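Local coordinates for cytochrome c6 (Synechococcus sp., PDB 4EIE), which carries a covalently attached heme c and, as is usual for its family, probably shuttles electrons in the photosynthetic electron transport of a cyanobacterium, at residues A7-F10 and E11-A15; G16-N20 and G21-V25; S59-G62 and D63-S67; S66-E69 and I70-S74. One frame throughout, in Å; residues are numbered along the deposited sequence. Where two conformers were deposited one is given.

Contact 1: residues A7-F10 and E11-A15. With NA (sodium ion), chain H; HEC (heme c), chain B.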
loop_
_atom_site.group_PDB
_atom_site.type_symbol
_atom_site.label_atom_id
_atom_site.label_comp_id
_atom_site.label_asym_id
_atom_site.label_seq_id
_atom_site.Cartn_x
_atom_site.Cartn_y
_atom_site.Cartn_z
ATOM N N ALA A 7 -5.940 4.185 7.707
ATOM C CA ALA A 7 -4.710 4.480 8.435
ATOM C C ALA A 7 -4.419 3.430 9.504
ATOM O O ALA A 7 -3.285 3.052 9.718
ATOM C CB ALA A 7 -4.756 5.879 9.025
ATOM N N GLN A 8 -5.468 3.030 10.244
ATOM C CA GLN A 8 -5.302 2.030 11.272
ATOM C C GLN A 8 -4.829 0.681 10.699
ATOM O O GLN A 8 -3.942 0.028 11.243
ATOM C CB GLN A 8 -6.604 1.849 12.050
ATOM C CG GLN A 8 -7.024 3.054 12.856
ATOM C CD GLN A 8 -6.027 3.414 13.921
ATOM O OE1 GLN A 8 -5.553 2.554 14.668
ATOM N NE2 GLN A 8 -5.658 4.683 13.969
ATOM N N ILE A 9 -5.433 0.288 9.577
ATOM C CA ILE A 9 -5.037 -0.943 8.938
ATOM C C ILE A 9 -3.580 -0.846 8.500
ATOM O O ILE A 9 -2.786 -1.764 8.656
ATOM C CB ILE A 9 -5.964 -1.224 7.729
ATOM C CG1 ILE A 9 -7.380 -1.523 8.181
ATOM C CG2 ILE A 9 -5.420 -2.396 6.878
ATOM C CD1 ILE A 9 -8.408 -1.281 7.105
ATOM N N PHE A 10 -3.222 0.310 7.922
ATOM C CA PHE A 10 -1.865 0.541 7.474
ATOM C C PHE A 10 -0.888 0.406 8.638
ATOM O O PHE A 10 0.136 -0.264 8.534
ATOM C CB PHE A 10 -1.733 1.929 6.810
ATOM C CG PHE A 10 -0.396 2.121 6.149
ATOM C CD1 PHE A 10 -0.220 1.717 4.810
ATOM C CD2 PHE A 10 0.662 2.655 6.812
ATOM C CE1 PHE A 10 1.022 1.865 4.201
ATOM C CE2 PHE A 10 1.888 2.815 6.181
ATOM C CZ PHE A 10 2.051 2.416 4.915
ATOM N N GLU A 11 -1.200 1.037 9.763
ATOM C CA GLU A 11 -0.349 0.961 10.947
ATOM C C GLU A 11 -0.167 -0.443 11.439
ATOM O O GLU A 11 0.936 -0.795 11.867
ATOM C CB GLU A 11 -0.953 1.792 12.061
ATOM C CG GLU A 11 -0.908 3.277 11.750
ATOM C CD GLU A 11 -1.854 4.108 12.586
ATOM O OE1 GLU A 11 -2.656 3.594 13.395
ATOM O OE2 GLU A 11 -1.783 5.346 12.425
ATOM N N ALA A 12 -1.224 -1.256 11.342
ATOM C CA ALA A 12 -1.195 -2.586 11.884
ATOM C C ALA A 12 -0.588 -3.617 10.951
ATOM O O ALA A 12 -0.082 -4.625 11.438
ATOM C CB ALA A 12 -2.599 -3.040 12.260
ATOM N N HIS A 13 -0.616 -3.388 9.629
ATOM C CA HIS A 13 -0.266 -4.430 8.693
ATOM C C HIS A 13 0.769 -4.021 7.657
ATOM O O HIS A 13 1.295 -4.897 6.992
ATOM C CB HIS A 13 -1.483 -4.907 7.921
ATOM C CG HIS A 13 -2.464 -5.552 8.804
ATOM N ND1 HIS A 13 -2.311 -6.855 9.223
ATOM C CD2 HIS A 13 -3.542 -5.054 9.433
ATOM C CE1 HIS A 13 -3.285 -7.151 10.068
ATOM N NE2 HIS A 13 -4.051 -6.080 10.195
ATOM N N CYS A 14 1.075 -2.744 7.523
ATOM C CA CYS A 14 1.919 -2.288 6.419
ATOM C C CYS A 14 3.135 -1.496 6.878
ATOM O O CYS A 14 4.145 -1.467 6.191
ATOM C CB CYS A 14 1.117 -1.404 5.437
ATOM S SG CYS A 14 -0.512 -2.031 4.998
ATOM N N ALA A 15 3.008 -0.820 8.017
ATOM C CA ALA A 15 4.031 0.083 8.497
ATOM C C ALA A 15 5.321 -0.606 8.883
ATOM O O ALA A 15 6.336 0.069 8.999
ATOM C CB ALA A 15 3.476 0.919 9.663
HETATM NA NA NA H . -3.283 2.237 15.270
HETATM FE FE HEC B . 4.183 -3.510 0.367
HETATM C CHA HEC B . 5.466 -2.918 -2.699
HETATM C CHB HEC B . 1.484 -1.565 -0.375
HETATM C CHC HEC B . 2.713 -4.406 3.303
HETATM C CHD HEC B . 7.017 -5.106 1.258
HETATM N NA HEC B . 3.643 -2.416 -1.189
HETATM C C1A HEC B . 4.324 -2.247 -2.372
HETATM C C2A HEC B . 3.632 -1.343 -3.236
HETATM C C3A HEC B . 2.494 -0.968 -2.586
HETATM C C4A HEC B . 2.495 -1.657 -1.328
HETATM C CMA HEC B . 1.396 -0.060 -3.064
HETATM C CAA HEC B . 4.117 -0.879 -4.588
HETATM C CBA HEC B . 5.113 0.266 -4.438
HETATM C CGA HEC B . 5.783 0.695 -5.710
HETATM O O1A HEC B . 5.729 0.009 -6.731
HETATM O O2A HEC B . 6.488 1.773 -5.714
HETATM N NB HEC B . 2.448 -3.113 1.269
HETATM C C1B HEC B . 1.471 -2.279 0.819
HETATM C C2B HEC B . 0.357 -2.242 1.749
HETATM C C3B HEC B . 0.661 -3.111 2.727
HETATM C C4B HEC B . 1.989 -3.624 2.434
HETATM C CMB HEC B . -0.837 -1.368 1.620
HETATM C CAB HEC B . -0.130 -3.518 3.975
HETATM C CBB HEC B . -1.409 -4.201 3.673
HETATM N NC HEC B . 4.772 -4.565 1.951
HETATM C C1C HEC B . 4.069 -4.740 3.101
HETATM C C2C HEC B . 4.901 -5.318 4.116
HETATM C C3C HEC B . 6.108 -5.495 3.567
HETATM C C4C HEC B . 6.026 -5.045 2.191
HETATM C CMC HEC B . 4.458 -5.499 5.559
HETATM C CAC HEC B . 7.395 -6.008 4.206
HETATM C CBC HEC B . 7.282 -7.335 4.795
HETATM N ND HEC B . 5.891 -3.946 -0.539
HETATM C C1D HEC B . 6.944 -4.697 -0.057
HETATM C C2D HEC B . 7.887 -5.007 -1.048
HETATM C C3D HEC B . 7.409 -4.437 -2.219
HETATM C C4D HEC B . 6.213 -3.752 -1.874
HETATM C CMD HEC B . 9.125 -5.838 -0.884
HETATM C CAD HEC B . 8.009 -4.554 -3.593
HETATM C CBD HEC B . 7.305 -5.655 -4.378
HETATM C CGD HEC B . 8.020 -5.842 -5.694
HETATM O O1D HEC B . 8.904 -6.685 -5.822
HETATM O O2D HEC B . 7.810 -5.073 -6.606
HETATM O O HOH W 1 -3.575 0.064 14.020
#
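Phe10 meets Cys14 one helical turn on, where helix 5-13 ends and the CXXCH heme-binding stretch starts. With CG anti to the backbone N, chi1 -171° sets the ring beneath Cys14 CB. Its CB lies by Glu11 N, as does CD2; CG, CD1, CE1 and the tip atom CZ run beneath Cys14 CB, CD1 at 3.5 Å from it and CZ at 4.0 Å; CE2 reaches toward the Ala15 methyl. Cys14 CB makes a CH-pi contact over this face, 3.7 Å from the ring centroid, while Cys14 SG stands obliquely to the ring and is bonded to HEC CAB at 1.8 Å. An alanine in place of Phe10 would probably leave a gap under Cys14 CB and the Ala15 methyl without the ring it meets. The backbone O of Phe10 accepts from Cys14 N (2.8 Å) and Ala15 N, which arrive from opposite faces of its carbonyl plane. At the exposed side, Gln8 OE1 and Glu11 OE1 both bind a sodium ion at 2.4 Å, the amide and carboxylate planes standing 88° apart. The inner side of helix 5-13 rests on helix 67-82, Phe10 against Tyr76 and Val77, Ile9 against Val73.

Contact 2: residues G16-N20 and G21-V25. With NA (sodium ion), chain I; HEC (heme c), chain B.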
loop_
_atom_site.group_PDB
_atom_site.type_symbol
_atom_site.label_atom_id
_atom_site.label_comp_id
_atom_site.label_asym_id
_atom_site.label_seq_id
_atom_site.Cartn_x
_atom_site.Cartn_y
_atom_site.Cartn_z
ATOM N N GLY A 16 5.315 -1.913 9.097
ATOM C CA GLY A 16 6.551 -2.583 9.369
ATOM C C GLY A 16 7.557 -2.396 8.249
ATOM O O GLY A 16 8.758 -2.314 8.497
ATOM N N CYS A 17 7.081 -2.337 6.997
ATOM C CA CYS A 17 7.959 -2.154 5.861
ATOM C C CYS A 17 7.831 -0.802 5.201
ATOM O O CYS A 17 8.759 -0.390 4.495
ATOM C CB CYS A 17 7.664 -3.214 4.809
ATOM S SG CYS A 17 7.959 -4.853 5.533
ATOM N N HIS A 18 6.697 -0.138 5.386
ATOM C CA HIS A 18 6.351 1.042 4.625
ATOM C C HIS A 18 6.060 2.260 5.529
ATOM O O HIS A 18 5.319 3.161 5.134
ATOM C CB HIS A 18 5.142 0.836 3.726
ATOM C CG HIS A 18 5.311 -0.221 2.670
ATOM N ND1 HIS A 18 6.196 -0.147 1.627
ATOM C CD2 HIS A 18 4.578 -1.338 2.439
ATOM C CE1 HIS A 18 5.976 -1.177 0.795
ATOM N NE2 HIS A 18 4.994 -1.915 1.243
ATOM N N LEU A 19 6.652 2.305 6.729
ATOM C CA LEU A 19 6.439 3.453 7.602
ATOM C C LEU A 19 6.722 4.738 6.815
ATOM O O LEU A 19 7.740 4.841 6.107
ATOM C CB LEU A 19 7.365 3.352 8.794
ATOM C CG LEU A 19 7.047 4.323 9.926
ATOM C CD1 LEU A 19 5.751 3.939 10.630
ATOM C CD2 LEU A 19 8.229 4.381 10.916
ATOM N N ASN A 20 5.826 5.726 6.962
ATOM C CA ASN A 20 6.003 7.016 6.301
ATOM C C ASN A 20 6.131 6.930 4.808
ATOM O O ASN A 20 6.672 7.816 4.152
ATOM C CB ASN A 20 7.151 7.820 6.920
ATOM C CG ASN A 20 6.932 8.088 8.370
ATOM O OD1 ASN A 20 5.825 8.476 8.797
ATOM N ND2 ASN A 20 7.983 7.917 9.168
ATOM N N GLY A 21 5.561 5.884 4.238
ATOM C CA GLY A 21 5.621 5.721 2.786
ATOM C C GLY A 21 6.873 5.169 2.223
ATOM O O GLY A 21 7.037 5.152 1.013
ATOM N N GLY A 22 7.803 4.722 3.055
ATOM C CA GLY A 22 9.021 4.131 2.568
ATOM C C GLY A 22 8.871 2.694 2.125
ATOM O O GLY A 22 7.769 2.180 1.999
ATOM N N ASN A 23 10.012 2.047 1.885
ATOM C CA ASN A 23 10.063 0.603 1.674
ATOM C C ASN A 23 11.441 0.189 2.132
ATOM O O ASN A 23 12.409 0.333 1.394
ATOM C CB ASN A 23 9.807 0.195 0.222
ATOM C CG ASN A 23 9.680 -1.292 0.074
ATOM O OD1 ASN A 23 10.230 -2.033 0.887
ATOM N ND2 ASN A 23 8.940 -1.749 -0.929
ATOM N N ILE A 24 11.546 -0.319 3.346
ATOM C CA ILE A 24 12.842 -0.674 3.898
ATOM C C ILE A 24 13.407 -1.929 3.293
ATOM O O ILE A 24 14.583 -2.230 3.541
ATOM C CB ILE A 24 12.761 -0.758 5.440
ATOM C CG1 ILE A 24 11.899 -1.901 5.943
ATOM C CG2 ILE A 24 12.428 0.631 6.037
ATOM C CD1 ILE A 24 11.946 -2.086 7.446
ATOM N N VAL A 25 12.588 -2.684 2.578
ATOM C CA VAL A 25 12.976 -3.952 1.976
ATOM C C VAL A 25 13.540 -3.737 0.586
ATOM O O VAL A 25 14.622 -4.215 0.270
ATOM C CB VAL A 25 11.779 -4.904 1.959
ATOM C CG1 VAL A 25 12.194 -6.273 1.344
ATOM C CG2 VAL A 25 11.235 -5.091 3.374
HETATM NA NA NA I . 16.962 -3.705 0.412
HETATM FE FE HEC B . 4.183 -3.510 0.367
HETATM C CHA HEC B . 5.466 -2.918 -2.699
HETATM C CHB HEC B . 1.484 -1.565 -0.375
HETATM C CHC HEC B . 2.713 -4.406 3.303
HETATM C CHD HEC B . 7.017 -5.106 1.258
HETATM N NA HEC B . 3.643 -2.416 -1.189
HETATM C C1A HEC B . 4.324 -2.247 -2.372
HETATM C C2A HEC B . 3.632 -1.343 -3.236
HETATM C C3A HEC B . 2.494 -0.968 -2.586
HETATM C C4A HEC B . 2.495 -1.657 -1.328
HETATM C CMA HEC B . 1.396 -0.060 -3.064
HETATM C CAA HEC B . 4.117 -0.879 -4.588
HETATM C CBA HEC B . 5.113 0.266 -4.438
HETATM C CGA HEC B . 5.783 0.695 -5.710
HETATM O O1A HEC B . 5.729 0.009 -6.731
HETATM O O2A HEC B . 6.488 1.773 -5.714
HETATM N NB HEC B . 2.448 -3.113 1.269
HETATM C C1B HEC B . 1.471 -2.279 0.819
HETATM C C2B HEC B . 0.357 -2.242 1.749
HETATM C C3B HEC B . 0.661 -3.111 2.727
HETATM C C4B HEC B . 1.989 -3.624 2.434
HETATM C CMB HEC B . -0.837 -1.368 1.620
HETATM C CAB HEC B . -0.130 -3.518 3.975
HETATM C CBB HEC B . -1.409 -4.201 3.673
HETATM N NC HEC B . 4.772 -4.565 1.951
HETATM C C1C HEC B . 4.069 -4.740 3.101
HETATM C C2C HEC B . 4.901 -5.318 4.116
HETATM C C3C HEC B . 6.108 -5.495 3.567
HETATM C C4C HEC B . 6.026 -5.045 2.191
HETATM C CMC HEC B . 4.458 -5.499 5.559
HETATM C CAC HEC B . 7.395 -6.008 4.206
HETATM C CBC HEC B . 7.282 -7.335 4.795
HETATM N ND HEC B . 5.891 -3.946 -0.539
HETATM C C1D HEC B . 6.944 -4.697 -0.057
HETATM C C2D HEC B . 7.887 -5.007 -1.048
HETATM C C3D HEC B . 7.409 -4.437 -2.219
HETATM C C4D HEC B . 6.213 -3.752 -1.874
HETATM C CMD HEC B . 9.125 -5.838 -0.884
HETATM C CAD HEC B . 8.009 -4.554 -3.593
HETATM C CBD HEC B . 7.305 -5.655 -4.378
HETATM C CGD HEC B . 8.020 -5.842 -5.694
HETATM O O1D HEC B . 8.904 -6.685 -5.822
HETATM O O2D HEC B . 7.810 -5.073 -6.606
HETATM O O HOH W 2 16.994 -1.444 1.168
HETATM O O HOH W 3 16.745 -2.404 -1.693
#
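The second half of the CXXCH heme-attachment motif of c-type cytochromes meets the loop that follows it, with Cys17 and His18 as the heme-bound residues. Cys17 SG closes the thioether to HEC CAC at 1.8 Å. SG also lies 3.9 Å from Val25 CG2, whose partner branch CG1 lies by the heme methyl CMD. His18 is the axial ligand: NE2 binds the iron at 2.0 Å, and the ring's other nitrogen, ND1, donates to Gly22 O at 2.8 Å. That oxygen lies 1° out of the imidazole plane and the donor lies in the carbonyl plane, so the bond fixes the ring's rotation about its axis; it probably also makes the imidazole a stronger electron donor to the iron. Asn23 CG, anti to the backbone N (chi1 -172°), lays the amide alongside the His18 ring, pointing the same way, with the planes 76° apart. Its ND2 approaches the heme at C3D (3.4 Å) and donates to Lys29 O, while its OD1 accepts from Val25 N in an Asx turn and also from Arg26 N. The loop is folded back by backbone bonds: Ile24 N to Cys17 O at 3.0 Å, Gly21 N to His18 O, and Gly22 N to Leu19 O. Gly21 has no room for a CB, which would jam against Asn20 O. Ile24 CD1 lies against Gly16 O, and Val25 O holds a sodium ion at 2.4 Å. The contact joins the short helix 15-18 to the loop before helix 33-39, with Leu31 from that loop against His18 and paired by backbone to Gly21.

Contact 3: residues S59-G62 and D63-S67. With NA (sodium ion), chain J; HEC (heme c), chain B.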
loop_
_atom_site.group_PDB
_atom_site.type_symbol
_atom_site.label_atom_id
_atom_site.label_comp_id
_atom_site.label_asym_id
_atom_site.label_seq_id
_atom_site.Cartn_x
_atom_site.Cartn_y
_atom_site.Cartn_z
ATOM N N SER A 59 4.003 -10.096 0.961
ATOM C CA SER A 59 2.974 -11.118 1.110
ATOM C C SER A 59 1.690 -10.711 0.401
ATOM O O SER A 59 1.373 -9.544 0.226
ATOM C CB SER A 59 2.582 -11.225 2.600
ATOM O OG SER A 59 3.620 -11.805 3.361
ATOM N N ALA A 60 0.910 -11.724 0.084
ATOM C CA ALA A 60 -0.523 -11.555 -0.238
ATOM C C ALA A 60 -1.300 -11.273 1.031
ATOM O O ALA A 60 -1.058 -11.884 2.070
ATOM C CB ALA A 60 -1.022 -12.826 -0.882
ATOM N N TYR A 61 -2.253 -10.367 0.940
ATOM C CA TYR A 61 -3.152 -10.077 2.052
ATOM C C TYR A 61 -4.569 -10.520 1.775
ATOM O O TYR A 61 -5.432 -10.347 2.650
ATOM C CB TYR A 61 -3.111 -8.593 2.461
ATOM C CG TYR A 61 -1.766 -8.224 3.040
ATOM C CD1 TYR A 61 -0.681 -7.940 2.229
ATOM C CD2 TYR A 61 -1.565 -8.233 4.416
ATOM C CE1 TYR A 61 0.571 -7.697 2.757
ATOM C CE2 TYR A 61 -0.310 -8.007 4.955
ATOM C CZ TYR A 61 0.740 -7.751 4.139
ATOM O OH TYR A 61 2.025 -7.554 4.622
ATOM N N GLY A 62 -4.853 -11.154 0.638
ATOM C CA GLY A 62 -6.226 -11.523 0.347
ATOM C C GLY A 62 -6.840 -12.553 1.274
ATOM O O GLY A 62 -8.076 -12.646 1.309
ATOM N N ASP A 63 -6.040 -13.356 1.989
ATOM C CA ASP A 63 -6.574 -14.248 3.001
ATOM C C ASP A 63 -6.287 -13.762 4.416
ATOM O O ASP A 63 -6.475 -14.510 5.362
ATOM C CB ASP A 63 -5.968 -15.640 2.844
ATOM C CG ASP A 63 -6.326 -16.266 1.534
ATOM O OD1 ASP A 63 -7.435 -16.044 1.015
ATOM O OD2 ASP A 63 -5.476 -16.995 1.032
ATOM N N LYS A 64 -5.865 -12.504 4.559
ATOM C CA LYS A 64 -5.532 -11.873 5.844
ATOM C C LYS A 64 -6.349 -10.674 6.229
ATOM O O LYS A 64 -6.474 -10.407 7.415
ATOM C CB LYS A 64 -4.031 -11.385 5.837
ATOM C CG LYS A 64 -3.014 -12.516 5.640
ATOM C CD LYS A 64 -1.573 -11.963 5.514
ATOM C CE LYS A 64 -0.562 -12.935 4.926
ATOM N NZ LYS A 64 -0.070 -13.972 5.732
ATOM N N LEU A 65 -6.738 -9.883 5.238
ATOM C CA LEU A 65 -7.573 -8.701 5.363
ATOM C C LEU A 65 -8.812 -8.913 4.497
ATOM O O LEU A 65 -8.727 -9.499 3.451
ATOM C CB LEU A 65 -6.802 -7.466 4.875
ATOM C CG LEU A 65 -5.600 -7.098 5.729
ATOM C CD1 LEU A 65 -4.855 -5.962 5.004
ATOM C CD2 LEU A 65 -5.999 -6.670 7.129
ATOM N N SER A 66 -9.939 -8.390 4.947
ATOM C CA SER A 66 -11.150 -8.495 4.182
ATOM C C SER A 66 -11.080 -7.610 2.944
ATOM O O SER A 66 -10.273 -6.698 2.857
ATOM C CB SER A 66 -12.350 -8.128 4.989
ATOM O OG SER A 66 -12.290 -6.718 5.263
ATOM N N SER A 67 -12.003 -7.834 2.023
ATOM C CA SER A 67 -12.098 -6.961 0.880
ATOM C C SER A 67 -12.289 -5.509 1.302
ATOM O O SER A 67 -11.696 -4.630 0.703
ATOM C CB SER A 67 -13.273 -7.426 0.008
ATOM O OG SER A 67 -13.047 -8.741 -0.496
HETATM NA NA NA J . -7.276 -16.293 6.734
HETATM FE FE HEC B . 4.183 -3.510 0.367
HETATM C CHA HEC B . 5.466 -2.918 -2.699
HETATM C CHB HEC B . 1.484 -1.565 -0.375
HETATM C CHC HEC B . 2.713 -4.406 3.303
HETATM C CHD HEC B . 7.017 -5.106 1.258
HETATM N NA HEC B . 3.643 -2.416 -1.189
HETATM C C1A HEC B . 4.324 -2.247 -2.372
HETATM C C2A HEC B . 3.632 -1.343 -3.236
HETATM C C3A HEC B . 2.494 -0.968 -2.586
HETATM C C4A HEC B . 2.495 -1.657 -1.328
HETATM C CMA HEC B . 1.396 -0.060 -3.064
HETATM C CAA HEC B . 4.117 -0.879 -4.588
HETATM C CBA HEC B . 5.113 0.266 -4.438
HETATM C CGA HEC B . 5.783 0.695 -5.710
HETATM O O1A HEC B . 5.729 0.009 -6.731
HETATM O O2A HEC B . 6.488 1.773 -5.714
HETATM N NB HEC B . 2.448 -3.113 1.269
HETATM C C1B HEC B . 1.471 -2.279 0.819
HETATM C C2B HEC B . 0.357 -2.242 1.749
HETATM C C3B HEC B . 0.661 -3.111 2.727
HETATM C C4B HEC B . 1.989 -3.624 2.434
HETATM C CMB HEC B . -0.837 -1.368 1.620
HETATM C CAB HEC B . -0.130 -3.518 3.975
HETATM C CBB HEC B . -1.409 -4.201 3.673
HETATM N NC HEC B . 4.772 -4.565 1.951
HETATM C C1C HEC B . 4.069 -4.740 3.101
HETATM C C2C HEC B . 4.901 -5.318 4.116
HETATM C C3C HEC B . 6.108 -5.495 3.567
HETATM C C4C HEC B . 6.026 -5.045 2.191
HETATM C CMC HEC B . 4.458 -5.499 5.559
HETATM C CAC HEC B . 7.395 -6.008 4.206
HETATM C CBC HEC B . 7.282 -7.335 4.795
HETATM N ND HEC B . 5.891 -3.946 -0.539
HETATM C C1D HEC B . 6.944 -4.697 -0.057
HETATM C C2D HEC B . 7.887 -5.007 -1.048
HETATM C C3D HEC B . 7.409 -4.437 -2.219
HETATM C C4D HEC B . 6.213 -3.752 -1.874
HETATM C CMD HEC B . 9.125 -5.838 -0.884
HETATM C CAD HEC B . 8.009 -4.554 -3.593
HETATM C CBD HEC B . 7.305 -5.655 -4.378
HETATM C CGD HEC B . 8.020 -5.842 -5.694
HETATM O O1D HEC B . 8.904 -6.685 -5.822
HETATM O O2D HEC B . 7.810 -5.073 -6.606
HETATM O O HOH W 4 2.317 -14.806 3.952
HETATM O O HOH W 5 -3.171 -13.753 2.231
HETATM O O HOH W 6 -9.726 -10.520 1.186
HETATM O O HOH W 7 -9.177 -17.066 5.107
HETATM O O HOH W 8 -5.464 -17.788 5.823
HETATM O O HOH W 9 -5.506 -15.333 8.335
#
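Tyr61 O takes two backbone donors as the chain turns, Leu65 N almost head-on to the carbonyl and Lys64 N from 62° above its plane, both at 2.9 Å. Next to this turn, the Tyr61 side chain points the same way as Leu65, and its CD2 lies 4.0 Å from Leu65 CD1. Lys64 crosses the ring obliquely, bringing CD to CD2 as well. In one of its two conformers the Lys64 chain passes Ala60 O, with CE 3.1 Å from that oxygen, and the bend at chi4 (-76°) turns NZ toward a water. The turn lies just after the axial ligand Met58, in the loop between helices 44-53 and 67-82, and forms part of the heme pocket of this class I cytochrome c fold. Tyr61 presents one ring face to the heme: HEC CBB lies 3.9 Å above the plane, over its centre, while OH reaches the methyl CMC at 3.3 Å. A serine in place of Tyr61 would probably uncover the heme's CBB and CMC groups on this side and leave Leu65 and the Lys64 chain without the surface they pack on. A second water accepts from Asp63 N and donates weakly to Ala60 O; a third donates to both Gly62 O and Leu65 O, bridging the two. Asp63 O binds a sodium ion at 2.4 Å, which three waters also bind.

Contact 4: residues S66-E69 and I70-S74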
loop_
_atom_site.group_PDB
_atom_site.type_symbol
_atom_site.label_atom_id
_atom_site.label_comp_id
_atom_site.label_asym_id
_atom_site.label_seq_id
_atom_site.Cartn_x
_atom_site.Cartn_y
_atom_site.Cartn_z
ATOM N N SER A 66 -9.939 -8.390 4.947
ATOM C CA SER A 66 -11.150 -8.495 4.182
ATOM C C SER A 66 -11.080 -7.610 2.944
ATOM O O SER A 66 -10.273 -6.698 2.857
ATOM C CB SER A 66 -12.350 -8.128 4.989
ATOM O OG SER A 66 -12.290 -6.718 5.263
ATOM N N SER A 67 -12.003 -7.834 2.023
ATOM C CA SER A 67 -12.098 -6.961 0.880
ATOM C C SER A 67 -12.289 -5.509 1.302
ATOM O O SER A 67 -11.696 -4.630 0.703
ATOM C CB SER A 67 -13.273 -7.426 0.008
ATOM O OG SER A 67 -13.047 -8.741 -0.496
ATOM N N GLU A 68 -13.118 -5.268 2.295
ATOM C CA GLU A 68 -13.377 -3.921 2.741
ATOM C C GLU A 68 -12.141 -3.312 3.345
ATOM O O GLU A 68 -11.842 -2.148 3.099
ATOM C CB GLU A 68 -14.551 -3.852 3.715
ATOM C CG GLU A 68 -14.921 -2.487 4.238
ATOM C CD GLU A 68 -14.029 -1.913 5.326
ATOM O OE1 GLU A 68 -13.408 -2.642 6.142
ATOM O OE2 GLU A 68 -14.002 -0.653 5.408
ATOM N N GLU A 69 -11.393 -4.076 4.125
ATOM C CA GLU A 69 -10.153 -3.579 4.720
ATOM C C GLU A 69 -9.137 -3.258 3.614
ATOM O O GLU A 69 -8.423 -2.270 3.694
ATOM C CB GLU A 69 -9.550 -4.598 5.664
ATOM C CG GLU A 69 -10.284 -4.675 7.005
ATOM C CD GLU A 69 -9.786 -5.828 7.871
ATOM O OE1 GLU A 69 -9.688 -6.971 7.392
ATOM O OE2 GLU A 69 -9.507 -5.585 9.073
ATOM N N ILE A 70 -9.036 -4.118 2.619
ATOM C CA ILE A 70 -8.125 -3.890 1.503
ATOM C C ILE A 70 -8.493 -2.609 0.747
ATOM O O ILE A 70 -7.635 -1.807 0.425
ATOM C CB ILE A 70 -8.014 -5.121 0.616
ATOM C CG1 ILE A 70 -7.369 -6.273 1.371
ATOM C CG2 ILE A 70 -7.278 -4.773 -0.672
ATOM C CD1 ILE A 70 -7.378 -7.612 0.667
ATOM N N GLN A 71 -9.781 -2.395 0.532
ATOM C CA GLN A 71 -10.194 -1.146 -0.098
ATOM C C GLN A 71 -9.812 0.042 0.751
ATOM O O GLN A 71 -9.336 1.043 0.208
ATOM C CB GLN A 71 -11.702 -1.124 -0.389
ATOM C CG GLN A 71 -12.153 -2.086 -1.424
ATOM C CD GLN A 71 -11.636 -1.787 -2.795
ATOM O OE1 GLN A 71 -10.950 -2.623 -3.404
ATOM N NE2 GLN A 71 -11.887 -0.601 -3.271
ATOM N N ALA A 72 -10.054 -0.037 2.062
ATOM C CA ALA A 72 -9.786 1.095 2.887
ATOM C C ALA A 72 -8.288 1.443 2.938
ATOM O O ALA A 72 -7.909 2.602 2.837
ATOM C CB ALA A 72 -10.313 0.868 4.299
ATOM N N VAL A 73 -7.444 0.435 3.114
ATOM C CA VAL A 73 -6.011 0.716 3.187
ATOM C C VAL A 73 -5.500 1.197 1.806
ATOM O O VAL A 73 -4.584 2.005 1.736
ATOM C CB VAL A 73 -5.223 -0.459 3.744
ATOM C CG1 VAL A 73 -5.064 -1.635 2.759
ATOM C CG2 VAL A 73 -3.856 0.013 4.221
ATOM N N SER A 74 -6.089 0.693 0.732
ATOM C CA SER A 74 -5.680 1.089 -0.585
ATOM C C SER A 74 -5.994 2.549 -0.850
ATOM O O SER A 74 -5.191 3.264 -1.436
ATOM C CB SER A 74 -6.295 0.179 -1.649
ATOM O OG SER A 74 -5.797 -1.153 -1.525
HETATM O O HOH W 10 -10.779 -5.249 -2.063
#
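Ser66 grips the first turn of helix 67-82 twice, its O accepting from Ile70 N (2.9 Å) while its side chain and that of Glu69 each bond the other's backbone N: a capping box. Ser66 OG accepts from Glu69 N at 3.0 Å, and Glu69 OE1 accepts from Ser66 N at 2.8 Å with its anti lone pair, in a nearly straight bond (171°). CG beside the backbone N (chi1 -76°) and an extended chain beyond it carry the Glu69 carboxylate back to Ser66 N. The box gives Glu69 N, a first-turn amide without an i-4 carbonyl in the helix, an acceptor, and the carboxylate's charge probably suits the helix dipole there. Beyond the cap the ordinary i to i+4 ladder runs on to Val73 N on Glu69 O. Ile70 CG1 closes over Ser66 O at 3.3 Å, and a water links Ser67 O with Gln71 OE1. Glu68 OE2 lies by the Ala72 methyl, while its OE1 accepts from Gln5 of helix 5-13. On the buried side, Val73 faces Ile9 and Cys14, and Ser74 faces Ile47 and Ala48 of helix 44-53. Ser74 OG donates to Ile70 O at 2.8 Å, from the face of that carbonyl opposite the one met by Ser74 N.

How the contacts relate
All four contacts are partly buried: Phe10, Cys14, Cys17, His18, Tyr61 and Val73 face inward, while contacts 1, 2 and 3 each hold a sodium ion on the solvent side. These three also touch the heme, the first two through covalent thioethers and contact 2 also through the iron, contact 3 by packing alone. Contact 4 leans on helix and cap hydrogen bonds instead. Contact 1 on helix 5-13 and contact 4 on helix 67-82 pack on each other, Val73 CG2 coming 4.0 Å from Cys14 SG, whereas contacts 2 and 3 are largely loop. Phe10 CZ lies 3.4 Å from His18 O, joining contacts 1 and 2. Contacts 3 and 4 share Ser66 and Ser67; contacts 2 and 4 do not touch.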